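PDB 6I9A: Lys-gingipain W83 from Porphyromonas gingivalis, which cleaves peptide bonds after lysine as a secreted cysteine protease of family C25 and may act as a virulence factor in periodontal disease. Local coordinates for residues 30-35 with 136-141; 368-374 with 441-445. All blocks are in the same frame, centred on the assembly; numbering follows the deposited sequence. Where two conformers were deposited one is given.

Interaction 1: 30-35 with 136-141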
loop_
_atom_site.group_PDB
_atom_site.type_symbol
_atom_site.label_atom_id
_atom_site.label_comp_id
_atom_site.label_asym_id
_atom_site.label_seq_id
_atom_site.Cartn_x
_atom_site.Cartn_y
_atom_site.Cartn_z
ATOM N N PRO A 30 4.906 16.388 8.329
ATOM C CA PRO A 30 3.440 16.394 8.173
ATOM C C PRO A 30 2.870 14.994 7.985
ATOM O O PRO A 30 1.735 14.703 8.391
ATOM C CB PRO A 30 3.193 17.260 6.926
ATOM C CG PRO A 30 4.444 18.056 6.748
ATOM C CD PRO A 30 5.567 17.244 7.313
ATOM N N TRP A 31 3.674 14.087 7.382
ATOM C CA TRP A 31 3.214 12.703 7.191
ATOM C C TRP A 31 3.208 11.999 8.549
ATOM O O TRP A 31 2.213 11.320 8.887
ATOM C CB TRP A 31 4.155 12.019 6.200
ATOM C CG TRP A 31 3.776 10.626 5.785
ATOM C CD1 TRP A 31 2.869 10.265 4.815
ATOM C CD2 TRP A 31 4.385 9.402 6.237
ATOM N NE1 TRP A 31 2.891 8.890 4.639
ATOM C CE2 TRP A 31 3.823 8.349 5.487
ATOM C CE3 TRP A 31 5.373 9.100 7.184
ATOM C CZ2 TRP A 31 4.203 7.018 5.665
ATOM C CZ3 TRP A 31 5.768 7.783 7.360
ATOM C CH2 TRP A 31 5.174 6.750 6.614
ATOM N N LEU A 32 4.265 12.157 9.350
ATOM C CA LEU A 32 4.274 11.552 10.691
ATOM C C LEU A 32 3.158 12.106 11.574
ATOM O O LEU A 32 2.516 11.364 12.325
ATOM C CB LEU A 32 5.642 11.812 11.366
ATOM C CG LEU A 32 6.842 11.192 10.642
ATOM C CD1 LEU A 32 8.119 11.713 11.250
ATOM C CD2 LEU A 32 6.776 9.649 10.588
ATOM N N THR A 33 2.884 13.396 11.472
ATOM C CA THR A 33 1.811 14.017 12.269
ATOM C C THR A 33 0.484 13.331 11.966
ATOM O O THR A 33 -0.260 12.937 12.858
ATOM C CB THR A 33 1.741 15.506 12.016
ATOM O OG1 THR A 33 2.963 16.098 12.479
ATOM C CG2 THR A 33 0.533 16.163 12.674
ATOM N N TRP A 34 0.160 13.205 10.664
ATOM C CA TRP A 34 -1.105 12.567 10.256
ATOM C C TRP A 34 -1.165 11.095 10.648
ATOM O O TRP A 34 -2.188 10.629 11.132
ATOM C CB TRP A 34 -1.326 12.766 8.767
ATOM C CG TRP A 34 -2.405 11.919 8.173
ATOM C CD1 TRP A 34 -2.220 10.979 7.195
ATOM C CD2 TRP A 34 -3.793 11.848 8.536
ATOM N NE1 TRP A 34 -3.407 10.396 6.862
ATOM C CE2 TRP A 34 -4.394 10.896 7.678
ATOM C CE3 TRP A 34 -4.606 12.526 9.477
ATOM C CZ2 TRP A 34 -5.750 10.581 7.754
ATOM C CZ3 TRP A 34 -5.943 12.191 9.552
ATOM C CH2 TRP A 34 -6.510 11.251 8.694
ATOM N N LYS A 35 -0.057 10.334 10.459
ATOM C CA LYS A 35 -0.092 8.927 10.844
ATOM C C LYS A 35 -0.344 8.778 12.345
ATOM O O LYS A 35 -1.109 7.925 12.760
ATOM C CB LYS A 35 1.203 8.215 10.444
ATOM C CG LYS A 35 1.418 8.130 8.918
ATOM C CD LYS A 35 0.227 7.529 8.115
ATOM C CE LYS A 35 0.657 7.355 6.685
ATOM N NZ LYS A 35 -0.380 6.733 5.834
ATOM N N VAL A 136 -0.664 11.602 -0.586
ATOM C CA VAL A 136 -1.176 10.692 0.461
ATOM C C VAL A 136 -2.153 11.406 1.381
ATOM O O VAL A 136 -3.212 10.884 1.674
ATOM C CB VAL A 136 -0.007 10.101 1.272
ATOM C CG1 VAL A 136 -0.525 9.358 2.488
ATOM C CG2 VAL A 136 0.846 9.212 0.376
ATOM N N LEU A 137 -1.804 12.624 1.823
ATOM C CA LEU A 137 -2.644 13.370 2.765
ATOM C C LEU A 137 -3.993 13.700 2.127
ATOM O O LEU A 137 -5.038 13.554 2.768
ATOM C CB LEU A 137 -1.934 14.675 3.195
ATOM C CG LEU A 137 -0.710 14.500 4.099
ATOM C CD1 LEU A 137 -0.019 15.825 4.356
ATOM C CD2 LEU A 137 -1.142 13.903 5.439
ATOM N N MET A 138 -3.979 14.157 0.866
ATOM C CA MET A 138 -5.255 14.483 0.230
ATOM C C MET A 138 -6.118 13.242 0.092
ATOM O O MET A 138 -7.327 13.250 0.343
ATOM C CB MET A 138 -5.022 15.108 -1.143
ATOM C CG MET A 138 -6.337 15.284 -1.877
ATOM S SD MET A 138 -6.313 16.443 -3.251
ATOM C CE MET A 138 -6.281 18.008 -2.302
ATOM N N TYR A 139 -5.480 12.109 -0.277
ATOM C CA TYR A 139 -6.253 10.897 -0.476
ATOM C C TYR A 139 -6.828 10.364 0.834
ATOM O O TYR A 139 -8.033 10.069 0.942
ATOM C CB TYR A 139 -5.349 9.826 -1.136
ATOM C CG TYR A 139 -6.113 8.573 -1.514
ATOM C CD1 TYR A 139 -6.768 8.479 -2.750
ATOM C CD2 TYR A 139 -6.192 7.486 -0.641
ATOM C CE1 TYR A 139 -7.474 7.353 -3.094
ATOM C CE2 TYR A 139 -6.899 6.344 -0.985
ATOM C CZ TYR A 139 -7.505 6.270 -2.224
ATOM O OH TYR A 139 -8.180 5.129 -2.570
ATOM N N GLU A 140 -5.988 10.267 1.875
ATOM C CA GLU A 140 -6.411 9.671 3.153
ATOM C C GLU A 140 -7.343 10.571 3.972
ATOM O O GLU A 140 -8.202 10.063 4.698
ATOM C CB GLU A 140 -5.192 9.317 4.015
ATOM C CG GLU A 140 -4.312 8.250 3.388
ATOM C CD GLU A 140 -3.446 7.613 4.461
ATOM O OE1 GLU A 140 -2.658 8.331 5.113
ATOM O OE2 GLU A 140 -3.520 6.373 4.636
ATOM N N LYS A 141 -7.146 11.891 3.873
ATOM C CA LYS A 141 -8.038 12.842 4.551
ATOM C C LYS A 141 -9.257 13.126 3.683
ATOM O O LYS A 141 -10.212 13.781 4.153
ATOM C CB LYS A 141 -7.320 14.155 4.838
ATOM C CG LYS A 141 -6.206 13.965 5.866
ATOM C CD LYS A 141 -5.616 15.343 6.175
ATOM C CE LYS A 141 -4.634 15.323 7.306
ATOM N NZ LYS A 141 -4.405 16.737 7.793
HETATM O O HOH W 1 -2.621 4.930 6.680
#
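Helices 25-37 and 126-141 meet here through residues 30-35 and 136-141, whose short axes run nearly parallel, 18° apart, with a closest approach of 11.2 Å. That wide spacing suits the large side chains between them, and the backbones come nearest at Trp-31 and Leu-137. Trp-34 makes the largest share of the contact. With its CG anti to the backbone N (chi1 167°), the indole extends toward helix 126-141 and is gripped in two ways. Over one face of its six-membered ring lies the aliphatic chain of Lys-141, whose CG forms a CH-pi contact 3.8 Å from the ring centroid; the chain runs on, extended, to bring CE over the CE3 corner. At the pyrrole edge, NE1 of Trp-34 donates to OE1 of Glu-140 at 2.8 Å, in the indole plane but from above the carboxylate plane, and the bond is bent (144°). Lys-35 NZ reaches the same OE1 at 2.9 Å from the opposite face, forming a salt bridge, and a water links NZ to OE2. Apart from the polar group, Leu-137 CD2, in one of its two conformers, packs against Trp-34 CB, while Val-136 CG1 sits at the edge of the Trp-31 indole. Lys-35 NZ also pairs with Asp-362 and Ser-364, and Trp-31 NE1 bonds to Asp-362. Two donors from opposite faces thus hold OE1 of Glu-140, while the NE1 bond and Lys-141 hold the indole; the lysine charge, shared between Glu-140 and Asp-362, probably helps keep both acids ionised within this buried contact.

Interaction 2: 368-374 with 441-445; sequences YRAMPKT and SNYLP
A single beta bridge between Lys-373 and Tyr-443 ties the loop between strands 357-361 and 377-378 to the loop between strands 432-439 and 446-452 of the C-terminal Ig-like domain. Lys-373 N donates to Asn-442 O (2.9 Å), and Leu-444 N returns a 2.8 Å bond to Lys-373 O. Asn-442, in a left-handed backbone conformation that asparagine tolerates well, turns its amide into the bend at 369-372: OD1 accepts from Arg-369 N at 2.8 Å, almost straight (178°) though from above the carbonyl plane, while ND2 gives a longer bond to Arg-369 O. The Lys-373 chain, bent at chi3 (-80°), crosses the Tyr-443 ring, CB resting over one face 3.8 Å from the centroid, and curls back so that NZ makes a second bond to Asn-442 O, on the face opposite Lys-373 N, and an off-centre cation-pi contact with the ring. Pro-372, which has no N-H to satisfy, sets CG against Leu-444 CD2 (3.6 Å) and over the Tyr-368 ring. Beyond the pair, Leu-444 leans on Ala-142, near helix 126-141, Pro-372 on Leu-150, and strand 377-378 follows at one edge of the seven-stranded antiparallel sheet, with strand 446-452 at the other.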
loop_
_atom_site.group_PDB
_atom_site.type_symbol
_atom_site.label_atom_id
_atom_site.label_comp_id
_atom_site.label_asym_id
_atom_site.label_seq_id
_atom_site.Cartn_x
_atom_site.Cartn_y
_atom_site.Cartn_z
ATOM N N TYR A 368 -9.718 3.189 -1.141
ATOM C CA TYR A 368 -11.176 3.096 -1.247
ATOM C C TYR A 368 -11.536 2.106 -2.375
ATOM O O TYR A 368 -10.693 1.748 -3.222
ATOM C CB TYR A 368 -11.779 4.508 -1.556
ATOM C CG TYR A 368 -11.307 5.572 -0.592
ATOM C CD1 TYR A 368 -11.560 5.463 0.773
ATOM C CD2 TYR A 368 -10.605 6.681 -1.043
ATOM C CE1 TYR A 368 -11.118 6.434 1.664
ATOM C CE2 TYR A 368 -10.156 7.668 -0.168
ATOM C CZ TYR A 368 -10.390 7.521 1.196
ATOM O OH TYR A 368 -9.913 8.427 2.118
ATOM N N ARG A 369 -12.776 1.637 -2.355
ATOM C CA ARG A 369 -13.296 0.736 -3.369
ATOM C C ARG A 369 -14.541 1.392 -3.910
ATOM O O ARG A 369 -15.631 1.270 -3.327
ATOM C CB ARG A 369 -13.567 -0.638 -2.786
ATOM C CG ARG A 369 -12.294 -1.391 -2.390
ATOM C CD ARG A 369 -12.628 -2.787 -1.764
ATOM N NE ARG A 369 -13.275 -2.705 -0.449
ATOM C CZ ARG A 369 -12.616 -2.634 0.699
ATOM N NH1 ARG A 369 -11.308 -2.530 0.704
ATOM N NH2 ARG A 369 -13.285 -2.567 1.862
ATOM N N ALA A 370 -14.376 2.139 -4.993
ATOM C CA ALA A 370 -15.393 3.059 -5.540
ATOM C C ALA A 370 -15.667 4.165 -4.480
ATOM O O ALA A 370 -14.726 4.556 -3.782
ATOM C CB ALA A 370 -16.636 2.304 -6.007
ATOM N N MET A 371 -16.882 4.746 -4.438
ATOM C CA MET A 371 -17.077 5.861 -3.515
ATOM C C MET A 371 -17.094 5.373 -2.073
ATOM O O MET A 371 -17.942 4.569 -1.701
ATOM C CB MET A 371 -18.385 6.581 -3.825
ATOM C CG MET A 371 -18.619 7.803 -2.949
ATOM S SD MET A 371 -17.487 9.162 -3.274
ATOM C CE MET A 371 -18.031 9.675 -4.909
ATOM N N PRO A 372 -16.218 5.891 -1.206
ATOM C CA PRO A 372 -16.243 5.416 0.197
ATOM C C PRO A 372 -17.519 5.894 0.912
ATOM O O PRO A 372 -18.142 6.895 0.535
ATOM C CB PRO A 372 -14.978 6.014 0.803
ATOM C CG PRO A 372 -14.719 7.273 -0.063
ATOM C CD PRO A 372 -15.100 6.818 -1.460
ATOM N N LYS A 373 -17.915 5.135 1.919
ATOM C CA LYS A 373 -19.117 5.394 2.694
ATOM C C LYS A 373 -18.907 6.475 3.719
ATOM O O LYS A 373 -17.791 6.795 4.110
ATOM C CB LYS A 373 -19.551 4.096 3.383
ATOM C CG LYS A 373 -20.013 3.041 2.335
ATOM C CD LYS A 373 -20.329 1.692 2.926
ATOM C CE LYS A 373 -19.120 0.832 3.206
ATOM N NZ LYS A 373 -17.986 1.019 2.260
ATOM N N THR A 374 -20.017 7.039 4.200
ATOM C CA THR A 374 -19.987 8.030 5.261
ATOM C C THR A 374 -20.179 7.286 6.579
ATOM O O THR A 374 -21.134 6.503 6.723
ATOM C CB THR A 374 -21.087 9.082 5.025
ATOM O OG1 THR A 374 -20.780 9.760 3.804
ATOM C CG2 THR A 374 -21.122 10.140 6.140
ATOM N N SER A 441 -11.852 1.065 6.691
ATOM C CA SER A 441 -11.640 0.739 5.272
ATOM C C SER A 441 -12.890 1.080 4.447
ATOM O O SER A 441 -14.004 0.671 4.787
ATOM C CB SER A 441 -11.353 -0.757 5.145
ATOM O OG SER A 441 -11.377 -1.147 3.769
ATOM N N ASN A 442 -12.689 1.810 3.359
ATOM C CA ASN A 442 -13.738 2.206 2.424
ATOM C C ASN A 442 -14.767 3.153 3.072
ATOM O O ASN A 442 -15.896 3.227 2.597
ATOM C CB ASN A 442 -14.413 1.038 1.721
ATOM C CG ASN A 442 -14.952 1.486 0.393
ATOM O OD1 ASN A 442 -14.416 2.422 -0.228
ATOM N ND2 ASN A 442 -15.992 0.824 -0.079
ATOM N N TYR A 443 -14.344 3.886 4.126
ATOM C CA TYR A 443 -15.138 4.973 4.690
ATOM C C TYR A 443 -14.348 6.248 4.653
ATOM O O TYR A 443 -13.119 6.269 4.818
ATOM C CB TYR A 443 -15.518 4.693 6.168
ATOM C CG TYR A 443 -16.671 3.742 6.326
ATOM C CD1 TYR A 443 -16.522 2.380 6.062
ATOM C CD2 TYR A 443 -17.927 4.197 6.731
ATOM C CE1 TYR A 443 -17.603 1.500 6.173
ATOM C CE2 TYR A 443 -19.012 3.329 6.826
ATOM C CZ TYR A 443 -18.834 1.979 6.589
ATOM O OH TYR A 443 -19.917 1.129 6.670
ATOM N N LEU A 444 -15.054 7.363 4.465
ATOM C CA LEU A 444 -14.440 8.666 4.602
ATOM C C LEU A 444 -13.989 8.855 6.054
ATOM O O LEU A 444 -14.686 8.409 6.971
ATOM C CB LEU A 444 -15.488 9.745 4.239
ATOM C CG LEU A 444 -15.874 9.755 2.763
ATOM C CD1 LEU A 444 -17.142 10.595 2.549
ATOM C CD2 LEU A 444 -14.734 10.331 1.886
ATOM N N PRO A 445 -12.863 9.511 6.266
ATOM C CA PRO A 445 -12.397 9.735 7.660
ATOM C C PRO A 445 -13.260 10.766 8.374
ATOM O O PRO A 445 -13.834 11.672 7.742
ATOM C CB PRO A 445 -10.967 10.266 7.463
ATOM C CG PRO A 445 -11.005 10.983 6.097
ATOM C CD PRO A 445 -11.964 10.137 5.256
#

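In the fold
Interactions 1 and 2 lie with centres about 16 Å apart and join through residues 139-141. Tyr-368 OH probably hydrogen-bonds to Tyr-139 O at 2.8 Å, and Pro-445 CG packs 3.3 Å from Glu-140 O. The 136-141 segment therefore faces helix 25-37 through side chains that include Glu-140 and Lys-141, and the loops 368-374 and 441-445 through Tyr-139, Glu-140 and Lys-141. Strand 446-452, which follows 441-445, also reaches interaction 1, where Ile-447 touches Trp-34 and Lys-141. Together the contacts link the catalytic domain's helical layer to the C-terminal domain. Both are away from the annotated sites, including nucleophile Cys-249, His-216 and the KYT-36 pocket, and are structural packing.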